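Local coordinates for leucine-rich repeat protein (Bacteroides thetaiotaomicron, PDB 4ECN) that is of unknown function but, as an extracellular leucine-rich repeat protein, probably binds other proteins, at residues Arg586-Phe591 and Glu609-Phe614; Leu631-Asn636 and Asn662-Met667; Thr132-Leu137 and Leu251-Asn256; Thr215-Ala220 and Gly241-Val246; Lys350-Gly355 and Gln451-Ala456. All coordinates share one frame; numbering follows the deposited sequence.

How the contacts relate
Along the chain the order is contact 3, with contact 4 inside the span it brackets, then contact 5, contact 1 and contact 2. Contacts 3 and 4 lie about 9 Å apart between centres and share one mixed sheet in the second β-domain, of the DUF4458 family; T252 OG1 meets T245 O and N256 OD1 meets E242 N. Contact 5 joins two parallel strands of the leucine-rich repeat region, about 46 Å from contact 3 and 33 Å from contact 1, centre to centre. Contacts 1 and 2 join inter-strand loops, their centres about 13 Å apart, and I610 packs on L631 and P635 between them. The elongated chain thus has two β-domains followed by the stacked coils of the leucine-rich repeats.

Contact 1: residues Arg586-Phe591 and Glu609-Phe614; sequences RHLEAF and EIPEDF
Two successive inter-strand loops of the leucine-rich repeat solenoid meet here, L588 and A590 of the first packing on the P611-F614 type I turn of the second. L588 sends CD1 to I610 CG1 (3.9 Å), its CB to P611 CD, and CD2 to F614 CE1. A590 CB faces P611 CB at 4.3 Å and lies beside D613. The backbones are joined by a hydrogen bond from F591 N to F614 O, 2.7 Å with an N-H...O angle of 161°. That same carbonyl oxygen lies at the edge of the F591 ring, near its plane. Beside this bond the two phenylalanines form a T-shaped pair, the edge of F591 turned to the face of F614, with centroids 5.4 Å apart and planes at 83°. The F614 ring comes back toward L588 and F591, its CG anti to the backbone N (chi1 -177°). A water bridges L588 N and E609 O at 3.2 Å from each, tying the other end. L588, F591 and F614 are buried, as apolar residues between adjacent coils of a leucine-rich repeat solenoid are.

Contact 2: residues Leu631-Asn636 and Asn662-Met667; sequences LKYIPN and NISCSM
This is a loop-to-loop contact between neighbouring coils of the leucine-rich repeat region, carried by one backbone hydrogen bond and by Y633 lying against the chain at I663 and S664. The bond runs from I634 N to N662 O, 2.8 Å long and close to straight at 167°. The same oxygen also receives a CA-H...O contact from Y633 CA at 3.3 Å, as the two backbones are close here, with Y633 CA and I663 CA 4.8 Å apart.

Y633 does most of the side-chain work. Its chi1 of -50° sets CG beside the backbone N and lays the ring along I663-S664, where it takes S664 CB over the centre of one face, a CH-pi contact 3.8 Å from the centroid and only 11° off the normal. The backbone of I663 and S664 runs past the CD1 side of the ring, with S664 N 3.4 Å from Y633 CD1. Beyond the tyrosine, I663 CG2 meets I634 CB at 4.3 Å. At the far end C665 SG approaches N636 ND2 at 3.6 Å, but the amide of N636 is held mainly by D669 O and K671 N.

Around this pair, helix 690-694 flanks the 662-667 side, where M667 touches E691 and A694; P635 packs on F651 after strand 646-650, and Y633 also touches E659 in the loop leading to strand 675-679.

Contact 3: residues Thr132-Leu137 and Leu251-Asn256; sequences TVTFKL and LTKDAN
T132 and L251 open a parallel pairing of strands 132-137 and 251-256 that is broken by a β bulge. T252 N donates to T132 O and T134 N to T252 O; after the shift by one residue, A255 N bonds T134 O (2.8 Å, 173°) and K136 N bonds A255 O. At the bulge D254 has a positive phi of 50°, and T134, with chi1 56°, puts its OG1 where D254 N can donate to it (3.2 Å). On one face A255 CB sits 3.6 Å from F135 CD1 and 3.9 Å from V133 CG1, while V133 CG2 lies alongside T252 CB. K136, on the opposite face from F135, packs its CB on D254 CB at the bulge (3.6 Å). Further out, F244 covers V133 and A255, L173 and M176 touch F135, and T245 and E242 engage T252 OG1 and N256 OD1. The threonine hydroxyl thus means that the D254 N-H displaced by the bulge still has an acceptor.

Contact 4: residues Thr215-Ala220 and Gly241-Val246; sequences TYQVVA and GESFTV
An antiparallel β-ladder in the second DUF4458 region, a family of the transthyretin clan, joins strand 215-220 to the short strand 244-246 and the loop before it. Y216 and F244 form the hydrogen-bonded pair, Y216 N to F244 O at 2.9 Å and F244 N to Y216 O at 3.0 Å; T215 and T245 form the non-hydrogen-bonded pair next to it, their hydroxyls only weakly bonded.

F244 has its CG between the backbone N and the carbonyl carbon (chi1 62°), which turns the ring back toward the partner strand, so that Y216 CB stands over one of its faces, a CH-pi contact 3.8 Å from the centroid. The two rings run nearly parallel (15°) but slid apart, with little overlap. V246 CG2 meets Y216 CE1, and V218 CG2 approaches F244 CE1 at 4.1 Å. V162 of strand 157-164, in the same curled sheet, touches F244, and Y216 OH reaches P212 O.

Where the ladder leaves strand 244-246, a water takes V218 N-H and gives to E242 O, and G241 N bonds V218 O at 2.8 Å. Q217 crosses to the same glycine: its NE2 donates to G241 O at 3.0 Å, the acceptor near the amide plane.

Contact 5: residues Lys350-Gly355 and Gln451-Ala456; sequences KVLSFG and QIIYFA
Strands 351-353 and 452-456 run parallel, 3° apart with axes 4.7 Å from each other, in plain register from V351-I452 to S353-Y454. L352 N bonds I452 O, Y454 N bonds L352 O, and F354 N bonds Y454 O at 2.7 Å and nearly straight (177°). K350 O takes Q451 N and, weakly, I452 N. Side chains pair in rows across the strands: V351 CG1 beside I452 CD1 on one face, L352 CD2 beside I453 CD1 (3.8 Å) on the other. F354, just past strand 351-353, lays its ring beside that of F455 in strand 452-456, nearly parallel at 16° but slid apart, with F354 CD2 3.5 Å from F455 CE1. The K350 chain crosses the Q451 amide (K350 CB to Q451 OE1 3.6 Å), whose NE2 is hydrogen-bonded to D374 OD1. The pair lies inside the leucine-rich repeat sheet, between strand 325-329, whose L328 packs on L352, and strand 495-499, whose V496 packs on I453; separately, strand 436-440 packs I437 on F354 and I440 on F455.

Contact 1: residues Arg586-Phe591 and Glu609-Phe614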
# COMPACT_ATOMS: atom_id res chain seq x y z
N ARG A 586 -5.57 -13.61 -25.41
CA ARG A 586 -6.19 -13.78 -26.72
C ARG A 586 -7.06 -15.06 -26.74
O ARG A 586 -7.84 -15.24 -27.68
CB ARG A 586 -5.13 -13.83 -27.87
CG ARG A 586 -4.13 -15.00 -27.79
CD ARG A 586 -3.23 -15.14 -29.01
NE ARG A 586 -1.83 -15.35 -28.62
CZ ARG A 586 -1.29 -16.54 -28.36
NH1 ARG A 586 -2.01 -17.64 -28.51
NH2 ARG A 586 -0.03 -16.62 -27.97
N HIS A 587 -6.90 -15.95 -25.72
CA HIS A 587 -7.63 -17.22 -25.66
C HIS A 587 -8.06 -17.61 -24.23
O HIS A 587 -7.21 -17.88 -23.37
CB HIS A 587 -6.77 -18.34 -26.26
CG HIS A 587 -7.42 -19.69 -26.22
ND1 HIS A 587 -8.45 -20.03 -27.09
CD2 HIS A 587 -7.20 -20.73 -25.37
CE1 HIS A 587 -8.81 -21.26 -26.75
NE2 HIS A 587 -8.09 -21.72 -25.73
N LEU A 588 -9.39 -17.75 -24.02
CA LEU A 588 -10.00 -18.19 -22.75
C LEU A 588 -10.33 -19.68 -22.74
O LEU A 588 -10.69 -20.26 -23.77
CB LEU A 588 -11.30 -17.43 -22.46
CG LEU A 588 -11.24 -15.93 -22.20
CD1 LEU A 588 -12.62 -15.40 -21.99
CD2 LEU A 588 -10.42 -15.61 -21.00
N GLU A 589 -10.28 -20.28 -21.56
CA GLU A 589 -10.70 -21.66 -21.32
C GLU A 589 -11.74 -21.61 -20.22
O GLU A 589 -11.66 -20.73 -19.36
CB GLU A 589 -9.52 -22.57 -20.97
CG GLU A 589 -8.59 -22.85 -22.15
CD GLU A 589 -8.92 -24.06 -22.99
OE1 GLU A 589 -9.31 -25.10 -22.41
OE2 GLU A 589 -8.66 -24.02 -24.21
N ALA A 590 -12.73 -22.47 -20.26
CA ALA A 590 -13.79 -22.39 -19.26
C ALA A 590 -13.39 -23.02 -17.92
O ALA A 590 -12.56 -23.92 -17.88
CB ALA A 590 -15.04 -23.09 -19.79
N PHE A 591 -14.00 -22.51 -16.83
CA PHE A 591 -13.94 -23.03 -15.46
C PHE A 591 -15.07 -24.03 -15.24
O PHE A 591 -14.96 -24.97 -14.44
CB PHE A 591 -14.05 -21.89 -14.43
CG PHE A 591 -12.87 -20.98 -14.34
CD1 PHE A 591 -11.79 -21.29 -13.53
CD2 PHE A 591 -12.85 -19.78 -15.04
CE1 PHE A 591 -10.68 -20.45 -13.45
CE2 PHE A 591 -11.74 -18.93 -14.95
CZ PHE A 591 -10.66 -19.27 -14.17
N GLU A 609 -14.10 -13.86 -28.02
CA GLU A 609 -15.27 -14.61 -27.56
C GLU A 609 -15.05 -15.18 -26.17
O GLU A 609 -13.94 -15.64 -25.85
CB GLU A 609 -15.65 -15.75 -28.52
CG GLU A 609 -16.39 -15.27 -29.77
CD GLU A 609 -17.29 -16.30 -30.43
OE1 GLU A 609 -18.38 -16.57 -29.87
OE2 GLU A 609 -16.95 -16.76 -31.54
N ILE A 610 -16.12 -15.20 -25.35
CA ILE A 610 -16.12 -15.78 -23.99
C ILE A 610 -16.89 -17.12 -24.07
O ILE A 610 -18.00 -17.12 -24.60
CB ILE A 610 -16.72 -14.78 -22.97
CG1 ILE A 610 -15.87 -13.51 -22.90
CG2 ILE A 610 -16.86 -15.40 -21.60
CD1 ILE A 610 -16.53 -12.34 -22.31
N PRO A 611 -16.31 -18.27 -23.62
CA PRO A 611 -17.03 -19.57 -23.71
C PRO A 611 -18.39 -19.55 -22.99
O PRO A 611 -18.46 -19.00 -21.89
CB PRO A 611 -16.08 -20.55 -23.04
CG PRO A 611 -14.75 -19.90 -23.10
CD PRO A 611 -14.98 -18.43 -23.00
N GLU A 612 -19.47 -20.14 -23.60
CA GLU A 612 -20.86 -20.14 -23.08
C GLU A 612 -20.91 -20.82 -21.67
O GLU A 612 -21.85 -20.58 -20.90
CB GLU A 612 -21.83 -20.84 -24.07
CG GLU A 612 -23.30 -20.41 -23.96
CD GLU A 612 -24.18 -20.39 -25.22
OE1 GLU A 612 -23.65 -20.10 -26.32
OE2 GLU A 612 -25.42 -20.55 -25.08
N ASP A 613 -19.84 -21.57 -21.32
CA ASP A 613 -19.63 -22.27 -20.05
C ASP A 613 -18.40 -21.71 -19.28
O ASP A 613 -17.87 -22.41 -18.41
CB ASP A 613 -19.43 -23.79 -20.33
CG ASP A 613 -18.27 -24.17 -21.27
OD1 ASP A 613 -17.77 -23.29 -22.01
OD2 ASP A 613 -17.92 -25.38 -21.32
N PHE A 614 -17.96 -20.44 -19.58
CA PHE A 614 -16.79 -19.82 -18.95
C PHE A 614 -16.83 -20.02 -17.45
O PHE A 614 -15.87 -20.54 -16.88
CB PHE A 614 -16.64 -18.33 -19.29
CG PHE A 614 -15.38 -17.72 -18.70
CD1 PHE A 614 -14.12 -18.07 -19.20
CD2 PHE A 614 -15.44 -16.83 -17.63
CE1 PHE A 614 -12.95 -17.55 -18.62
CE2 PHE A 614 -14.27 -16.31 -17.06
CZ PHE A 614 -13.04 -16.66 -17.56
O HOH W 1 -11.70 -17.86 -26.25

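Contact 2: residues Leu631-Asn636 and Asn662-Met667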
# COMPACT_ATOMS: atom_id res chain seq x y z
N LEU A 631 -14.24 -8.32 -28.25
CA LEU A 631 -15.47 -9.11 -28.20
C LEU A 631 -16.40 -8.78 -29.35
O LEU A 631 -16.75 -7.61 -29.52
CB LEU A 631 -16.24 -8.94 -26.88
CG LEU A 631 -15.61 -9.52 -25.62
CD1 LEU A 631 -16.45 -9.16 -24.40
CD2 LEU A 631 -15.45 -11.02 -25.71
N LYS A 632 -16.78 -9.82 -30.12
CA LYS A 632 -17.69 -9.74 -31.27
C LYS A 632 -19.17 -9.81 -30.82
O LYS A 632 -20.05 -9.29 -31.52
CB LYS A 632 -17.41 -10.89 -32.26
CG LYS A 632 -16.02 -10.93 -32.88
CD LYS A 632 -15.87 -12.20 -33.67
CE LYS A 632 -14.44 -12.53 -34.02
NZ LYS A 632 -14.36 -13.76 -34.86
N TYR A 633 -19.45 -10.51 -29.70
CA TYR A 633 -20.80 -10.78 -29.18
C TYR A 633 -20.91 -10.68 -27.66
O TYR A 633 -19.92 -10.92 -26.95
CB TYR A 633 -21.25 -12.22 -29.54
CG TYR A 633 -21.08 -12.62 -30.99
CD1 TYR A 633 -22.06 -12.31 -31.94
CD2 TYR A 633 -19.98 -13.34 -31.41
CE1 TYR A 633 -21.93 -12.70 -33.27
CE2 TYR A 633 -19.82 -13.71 -32.75
CZ TYR A 633 -20.80 -13.40 -33.67
OH TYR A 633 -20.66 -13.79 -34.98
N ILE A 634 -22.16 -10.42 -27.17
CA ILE A 634 -22.48 -10.46 -25.75
C ILE A 634 -22.54 -11.96 -25.40
O ILE A 634 -23.30 -12.69 -26.06
CB ILE A 634 -23.76 -9.65 -25.36
CG1 ILE A 634 -23.62 -8.15 -25.69
CG2 ILE A 634 -24.14 -9.84 -23.88
CD1 ILE A 634 -24.91 -7.52 -26.13
N PRO A 635 -21.68 -12.46 -24.47
CA PRO A 635 -21.71 -13.90 -24.16
C PRO A 635 -22.99 -14.30 -23.40
O PRO A 635 -23.45 -13.55 -22.55
CB PRO A 635 -20.45 -14.10 -23.31
CG PRO A 635 -20.22 -12.78 -22.67
CD PRO A 635 -20.69 -11.74 -23.64
N ASN A 636 -23.56 -15.49 -23.72
CA ASN A 636 -24.78 -15.99 -23.08
C ASN A 636 -24.44 -16.72 -21.75
O ASN A 636 -24.77 -17.91 -21.57
CB ASN A 636 -25.55 -16.90 -24.04
CG ASN A 636 -26.97 -17.16 -23.61
OD1 ASN A 636 -27.57 -16.40 -22.84
ND2 ASN A 636 -27.56 -18.19 -24.16
N ASN A 662 -25.70 -8.97 -32.35
CA ASN A 662 -25.04 -8.71 -31.06
C ASN A 662 -24.81 -9.99 -30.21
O ASN A 662 -24.00 -9.94 -29.29
CB ASN A 662 -25.86 -7.70 -30.24
CG ASN A 662 -26.23 -6.41 -30.96
OD1 ASN A 662 -27.36 -5.93 -30.82
ND2 ASN A 662 -25.34 -5.84 -31.78
N ILE A 663 -25.48 -11.12 -30.52
CA ILE A 663 -25.30 -12.41 -29.81
C ILE A 663 -24.97 -13.55 -30.81
O ILE A 663 -25.43 -13.51 -31.96
CB ILE A 663 -26.55 -12.78 -28.95
CG1 ILE A 663 -27.86 -12.80 -29.79
CG2 ILE A 663 -26.64 -11.84 -27.74
CD1 ILE A 663 -29.11 -13.44 -29.14
N SER A 664 -24.17 -14.55 -30.39
CA SER A 664 -23.79 -15.68 -31.27
C SER A 664 -24.84 -16.83 -31.26
O SER A 664 -24.90 -17.61 -32.21
CB SER A 664 -22.43 -16.24 -30.90
OG SER A 664 -22.27 -16.36 -29.49
N CYS A 665 -25.68 -16.92 -30.21
CA CYS A 665 -26.71 -17.96 -30.10
C CYS A 665 -28.03 -17.50 -30.73
O CYS A 665 -28.19 -16.33 -31.08
CB CYS A 665 -26.90 -18.37 -28.64
SG CYS A 665 -27.62 -17.08 -27.58
N SER A 666 -29.00 -18.43 -30.82
CA SER A 666 -30.34 -18.15 -31.32
C SER A 666 -31.13 -17.35 -30.28
O SER A 666 -30.78 -17.35 -29.10
CB SER A 666 -31.06 -19.46 -31.65
OG SER A 666 -31.14 -20.30 -30.52
N MSE A 667 -32.19 -16.65 -30.71
CA MSE A 667 -33.00 -15.85 -29.81
C MSE A 667 -33.69 -16.74 -28.76
O MSE A 667 -33.84 -16.35 -27.59
CB MSE A 667 -34.03 -15.08 -30.65
CG MSE A 667 -34.86 -14.08 -29.86
SE MSE A 667 -33.78 -12.73 -28.97
CE MSE A 667 -34.55 -12.84 -27.23

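Contact 3: residues Thr132-Leu137 and Leu251-Asn256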
# COMPACT_ATOMS: atom_id res chain seq x y z
N THR A 132 33.20 9.30 36.50
CA THR A 132 33.56 7.96 36.02
C THR A 132 32.90 6.89 36.93
O THR A 132 32.52 7.20 38.06
CB THR A 132 35.08 7.76 35.88
OG1 THR A 132 35.73 8.10 37.10
CG2 THR A 132 35.66 8.58 34.73
N VAL A 133 32.70 5.66 36.41
CA VAL A 133 31.99 4.59 37.11
C VAL A 133 32.63 3.22 36.87
O VAL A 133 33.13 2.95 35.79
CB VAL A 133 30.49 4.57 36.66
CG1 VAL A 133 29.82 3.21 36.89
CG2 VAL A 133 29.69 5.66 37.34
N THR A 134 32.54 2.36 37.89
CA THR A 134 32.92 0.95 37.85
C THR A 134 31.72 0.15 38.32
O THR A 134 30.98 0.62 39.19
CB THR A 134 34.18 0.63 38.67
OG1 THR A 134 33.97 1.07 40.02
CG2 THR A 134 35.43 1.24 38.08
N PHE A 135 31.54 -1.04 37.76
CA PHE A 135 30.40 -1.89 38.11
C PHE A 135 30.83 -3.07 38.96
O PHE A 135 31.99 -3.48 38.95
CB PHE A 135 29.70 -2.38 36.82
CG PHE A 135 29.17 -1.21 36.03
CD1 PHE A 135 27.91 -0.68 36.30
CD2 PHE A 135 29.96 -0.58 35.07
CE1 PHE A 135 27.45 0.43 35.61
CE2 PHE A 135 29.48 0.53 34.38
CZ PHE A 135 28.23 1.01 34.64
N LYS A 136 29.86 -3.57 39.74
CA LYS A 136 29.99 -4.72 40.61
C LYS A 136 28.80 -5.61 40.35
O LYS A 136 27.65 -5.25 40.66
CB LYS A 136 30.09 -4.27 42.07
CG LYS A 136 30.16 -5.37 43.11
CD LYS A 136 29.79 -4.78 44.48
CE LYS A 136 29.83 -5.73 45.65
NZ LYS A 136 31.22 -6.10 46.01
N LEU A 137 29.08 -6.74 39.68
CA LEU A 137 28.11 -7.77 39.31
C LEU A 137 27.78 -8.59 40.56
O LEU A 137 28.69 -9.03 41.25
CB LEU A 137 28.66 -8.65 38.18
CG LEU A 137 28.65 -8.11 36.75
CD1 LEU A 137 29.66 -6.97 36.55
CD2 LEU A 137 28.98 -9.21 35.77
N LEU A 251 35.00 9.67 40.65
CA LEU A 251 34.67 8.28 40.33
C LEU A 251 33.70 7.64 41.34
O LEU A 251 33.98 7.58 42.54
CB LEU A 251 35.94 7.41 40.26
CG LEU A 251 35.74 5.87 40.28
CD1 LEU A 251 35.51 5.31 38.89
CD2 LEU A 251 36.91 5.19 40.94
N THR A 252 32.60 7.09 40.82
CA THR A 252 31.64 6.33 41.60
C THR A 252 32.07 4.86 41.47
O THR A 252 32.30 4.38 40.37
CB THR A 252 30.21 6.62 41.13
OG1 THR A 252 29.97 8.04 41.25
CG2 THR A 252 29.16 5.80 41.90
N LYS A 253 32.25 4.18 42.60
CA LYS A 253 32.74 2.82 42.58
C LYS A 253 31.61 1.83 42.85
O LYS A 253 30.70 2.11 43.63
CB LYS A 253 33.86 2.65 43.62
CG LYS A 253 34.69 1.37 43.52
CD LYS A 253 35.51 1.12 44.79
CE LYS A 253 36.15 -0.25 44.80
NZ LYS A 253 36.80 -0.57 46.10
N ASP A 254 31.71 0.65 42.20
CA ASP A 254 30.88 -0.55 42.33
C ASP A 254 29.36 -0.27 42.24
O ASP A 254 28.60 -0.46 43.21
CB ASP A 254 31.22 -1.28 43.64
CG ASP A 254 32.60 -1.92 43.62
OD1 ASP A 254 33.21 -1.99 42.51
OD2 ASP A 254 33.05 -2.39 44.69
N ALA A 255 28.92 0.10 41.02
CA ALA A 255 27.54 0.34 40.61
C ALA A 255 26.84 -1.02 40.41
O ALA A 255 27.43 -1.90 39.79
CB ALA A 255 27.53 1.18 39.34
N ASN A 256 25.63 -1.19 40.93
CA ASN A 256 24.96 -2.50 40.93
C ASN A 256 24.49 -3.05 39.53
O ASN A 256 23.62 -2.47 38.89
CB ASN A 256 23.72 -2.47 41.83
CG ASN A 256 23.07 -3.83 42.01
OD1 ASN A 256 21.83 -3.95 41.95
ND2 ASN A 256 23.89 -4.88 42.23

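Contact 4: residues Thr215-Ala220 and Gly241-Val246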
# COMPACT_ATOMS: atom_id res chain seq x y z
N THR A 215 21.96 10.72 38.40
CA THR A 215 21.57 9.50 39.10
C THR A 215 21.10 8.51 38.04
O THR A 215 20.38 8.87 37.11
CB THR A 215 20.53 9.79 40.19
OG1 THR A 215 21.12 10.71 41.12
CG2 THR A 215 20.07 8.53 40.93
N TYR A 216 21.56 7.27 38.19
CA TYR A 216 21.27 6.19 37.27
C TYR A 216 20.81 4.93 37.94
O TYR A 216 20.99 4.77 39.15
CB TYR A 216 22.55 5.84 36.47
CG TYR A 216 23.09 6.95 35.62
CD1 TYR A 216 23.84 7.99 36.18
CD2 TYR A 216 22.95 6.92 34.24
CE1 TYR A 216 24.35 9.02 35.40
CE2 TYR A 216 23.46 7.94 33.44
CZ TYR A 216 24.17 8.98 34.02
OH TYR A 216 24.67 9.98 33.24
N GLN A 217 20.34 3.99 37.13
CA GLN A 217 20.02 2.61 37.44
C GLN A 217 20.40 1.74 36.26
O GLN A 217 20.15 2.14 35.11
CB GLN A 217 18.55 2.42 37.80
CG GLN A 217 18.14 2.88 39.18
CD GLN A 217 16.69 2.55 39.37
OE1 GLN A 217 15.79 3.24 38.85
NE2 GLN A 217 16.43 1.42 40.03
N VAL A 218 20.96 0.54 36.52
CA VAL A 218 21.22 -0.41 35.45
C VAL A 218 19.84 -0.98 35.09
O VAL A 218 19.10 -1.39 35.98
CB VAL A 218 22.29 -1.48 35.79
CG1 VAL A 218 22.37 -2.55 34.70
CG2 VAL A 218 23.65 -0.83 35.98
N VAL A 219 19.45 -0.90 33.80
CA VAL A 219 18.12 -1.31 33.35
C VAL A 219 18.19 -2.58 32.44
O VAL A 219 17.14 -3.16 32.12
CB VAL A 219 17.37 -0.14 32.65
CG1 VAL A 219 17.07 0.98 33.64
CG2 VAL A 219 18.13 0.40 31.43
N ALA A 220 19.39 -3.03 32.06
CA ALA A 220 19.56 -4.24 31.25
C ALA A 220 21.02 -4.68 31.15
O ALA A 220 21.93 -3.84 31.24
CB ALA A 220 19.01 -4.02 29.84
N GLY A 241 18.69 -2.26 38.65
CA GLY A 241 19.80 -2.28 39.59
C GLY A 241 19.66 -1.15 40.57
O GLY A 241 18.97 -0.16 40.31
N GLU A 242 20.30 -1.30 41.73
CA GLU A 242 20.28 -0.30 42.80
C GLU A 242 20.87 1.02 42.28
O GLU A 242 21.88 1.01 41.58
CB GLU A 242 21.04 -0.82 44.03
CG GLU A 242 20.27 -1.89 44.78
CD GLU A 242 19.03 -1.36 45.48
OE1 GLU A 242 19.18 -0.57 46.44
OE2 GLU A 242 17.91 -1.75 45.06
N SER A 243 20.17 2.12 42.58
CA SER A 243 20.48 3.48 42.14
C SER A 243 21.87 3.92 42.58
O SER A 243 22.26 3.71 43.72
CB SER A 243 19.45 4.46 42.68
OG SER A 243 18.19 3.83 42.81
N PHE A 244 22.62 4.49 41.65
CA PHE A 244 23.94 5.01 41.91
C PHE A 244 23.98 6.44 41.40
O PHE A 244 23.16 6.81 40.55
CB PHE A 244 25.03 4.14 41.29
CG PHE A 244 25.03 3.99 39.79
CD1 PHE A 244 24.29 2.99 39.17
CD2 PHE A 244 25.85 4.80 39.00
CE1 PHE A 244 24.34 2.82 37.79
CE2 PHE A 244 25.89 4.62 37.61
CZ PHE A 244 25.16 3.62 37.02
N THR A 245 24.90 7.25 41.93
CA THR A 245 24.96 8.64 41.53
C THR A 245 26.39 8.95 41.04
O THR A 245 27.35 8.52 41.67
CB THR A 245 24.52 9.52 42.71
OG1 THR A 245 23.27 9.04 43.23
CG2 THR A 245 24.41 11.00 42.36
N VAL A 246 26.50 9.68 39.91
CA VAL A 246 27.76 10.12 39.31
C VAL A 246 27.99 11.59 39.69
O VAL A 246 27.09 12.42 39.52
CB VAL A 246 27.79 9.90 37.78
CG1 VAL A 246 29.07 10.43 37.16
CG2 VAL A 246 27.59 8.44 37.42
O HOH W 2 22.24 0.04 39.11

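Contact 5: residues Lys350-Gly355 and Gln451-Ala456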
# COMPACT_ATOMS: atom_id res chain seq x y z
N LYS A 350 1.65 -13.32 13.46
CA LYS A 350 0.41 -13.68 12.80
C LYS A 350 0.22 -12.91 11.49
O LYS A 350 -0.45 -13.40 10.57
CB LYS A 350 -0.78 -13.46 13.74
CG LYS A 350 -0.88 -14.57 14.78
CD LYS A 350 -2.26 -14.60 15.44
CE LYS A 350 -2.58 -15.93 16.10
NZ LYS A 350 -2.75 -17.03 15.10
N VAL A 351 0.80 -11.71 11.38
CA VAL A 351 0.74 -10.88 10.16
C VAL A 351 2.17 -10.36 9.92
O VAL A 351 2.83 -9.92 10.84
CB VAL A 351 -0.34 -9.77 10.20
CG1 VAL A 351 -1.74 -10.37 10.16
CG2 VAL A 351 -0.20 -8.84 11.41
N LEU A 352 2.68 -10.54 8.71
CA LEU A 352 4.04 -10.18 8.32
C LEU A 352 4.01 -9.55 6.95
O LEU A 352 3.44 -10.12 6.02
CB LEU A 352 4.96 -11.41 8.34
CG LEU A 352 6.39 -11.24 7.86
CD1 LEU A 352 7.14 -10.21 8.70
CD2 LEU A 352 7.11 -12.57 7.86
N SER A 353 4.60 -8.37 6.83
CA SER A 353 4.52 -7.57 5.62
C SER A 353 5.87 -6.84 5.30
O SER A 353 6.40 -6.10 6.14
CB SER A 353 3.39 -6.57 5.82
OG SER A 353 3.27 -5.70 4.72
N PHE A 354 6.42 -7.06 4.09
CA PHE A 354 7.67 -6.48 3.58
C PHE A 354 7.42 -5.42 2.49
O PHE A 354 8.34 -4.71 2.06
CB PHE A 354 8.56 -7.59 3.01
CG PHE A 354 8.91 -8.65 4.02
CD1 PHE A 354 9.90 -8.42 4.99
CD2 PHE A 354 8.28 -9.88 4.01
CE1 PHE A 354 10.23 -9.40 5.93
CE2 PHE A 354 8.64 -10.88 4.93
CZ PHE A 354 9.61 -10.63 5.88
N GLY A 355 6.18 -5.35 2.05
CA GLY A 355 5.72 -4.43 1.02
C GLY A 355 4.23 -4.56 0.83
O GLY A 355 3.63 -5.50 1.36
N GLN A 451 -0.81 -15.91 9.47
CA GLN A 451 -2.11 -15.84 8.79
C GLN A 451 -2.03 -15.11 7.45
O GLN A 451 -2.70 -15.51 6.49
CB GLN A 451 -3.13 -15.12 9.68
CG GLN A 451 -3.36 -15.76 11.03
CD GLN A 451 -4.15 -14.90 11.97
OE1 GLN A 451 -3.99 -13.67 12.03
NE2 GLN A 451 -4.96 -15.55 12.79
N ILE A 452 -1.26 -14.01 7.41
CA ILE A 452 -1.11 -13.16 6.23
C ILE A 452 0.36 -12.77 6.03
O ILE A 452 1.00 -12.33 6.99
CB ILE A 452 -2.02 -11.90 6.40
CG1 ILE A 452 -3.50 -12.26 6.60
CG2 ILE A 452 -1.87 -10.95 5.23
CD1 ILE A 452 -4.27 -11.18 7.21
N ILE A 453 0.90 -12.92 4.79
CA ILE A 453 2.27 -12.55 4.42
C ILE A 453 2.19 -11.69 3.13
O ILE A 453 1.56 -12.09 2.15
CB ILE A 453 3.26 -13.74 4.32
CG1 ILE A 453 4.72 -13.26 4.27
CG2 ILE A 453 2.96 -14.72 3.19
CD1 ILE A 453 5.73 -14.27 4.73
N TYR A 454 2.77 -10.48 3.17
CA TYR A 454 2.78 -9.53 2.06
C TYR A 454 4.21 -9.18 1.65
O TYR A 454 5.03 -8.77 2.49
CB TYR A 454 2.01 -8.24 2.42
CG TYR A 454 0.51 -8.22 2.13
CD1 TYR A 454 -0.34 -9.16 2.69
CD2 TYR A 454 -0.07 -7.15 1.45
CE1 TYR A 454 -1.72 -9.11 2.47
CE2 TYR A 454 -1.45 -7.09 1.23
CZ TYR A 454 -2.27 -8.06 1.77
OH TYR A 454 -3.63 -8.02 1.54
N PHE A 455 4.51 -9.39 0.36
CA PHE A 455 5.74 -9.04 -0.35
C PHE A 455 5.38 -8.18 -1.49
O PHE A 455 4.49 -8.57 -2.26
CB PHE A 455 6.50 -10.25 -0.86
CG PHE A 455 6.81 -11.36 0.09
CD1 PHE A 455 8.00 -11.37 0.81
CD2 PHE A 455 5.98 -12.47 0.18
CE1 PHE A 455 8.31 -12.43 1.66
CE2 PHE A 455 6.30 -13.54 1.01
CZ PHE A 455 7.46 -13.50 1.76
N ALA A 456 6.02 -7.03 -1.66
CA ALA A 456 5.71 -6.20 -2.81
C ALA A 456 6.81 -5.20 -3.07
O ALA A 456 7.53 -4.82 -2.15
CB ALA A 456 4.38 -5.48 -2.63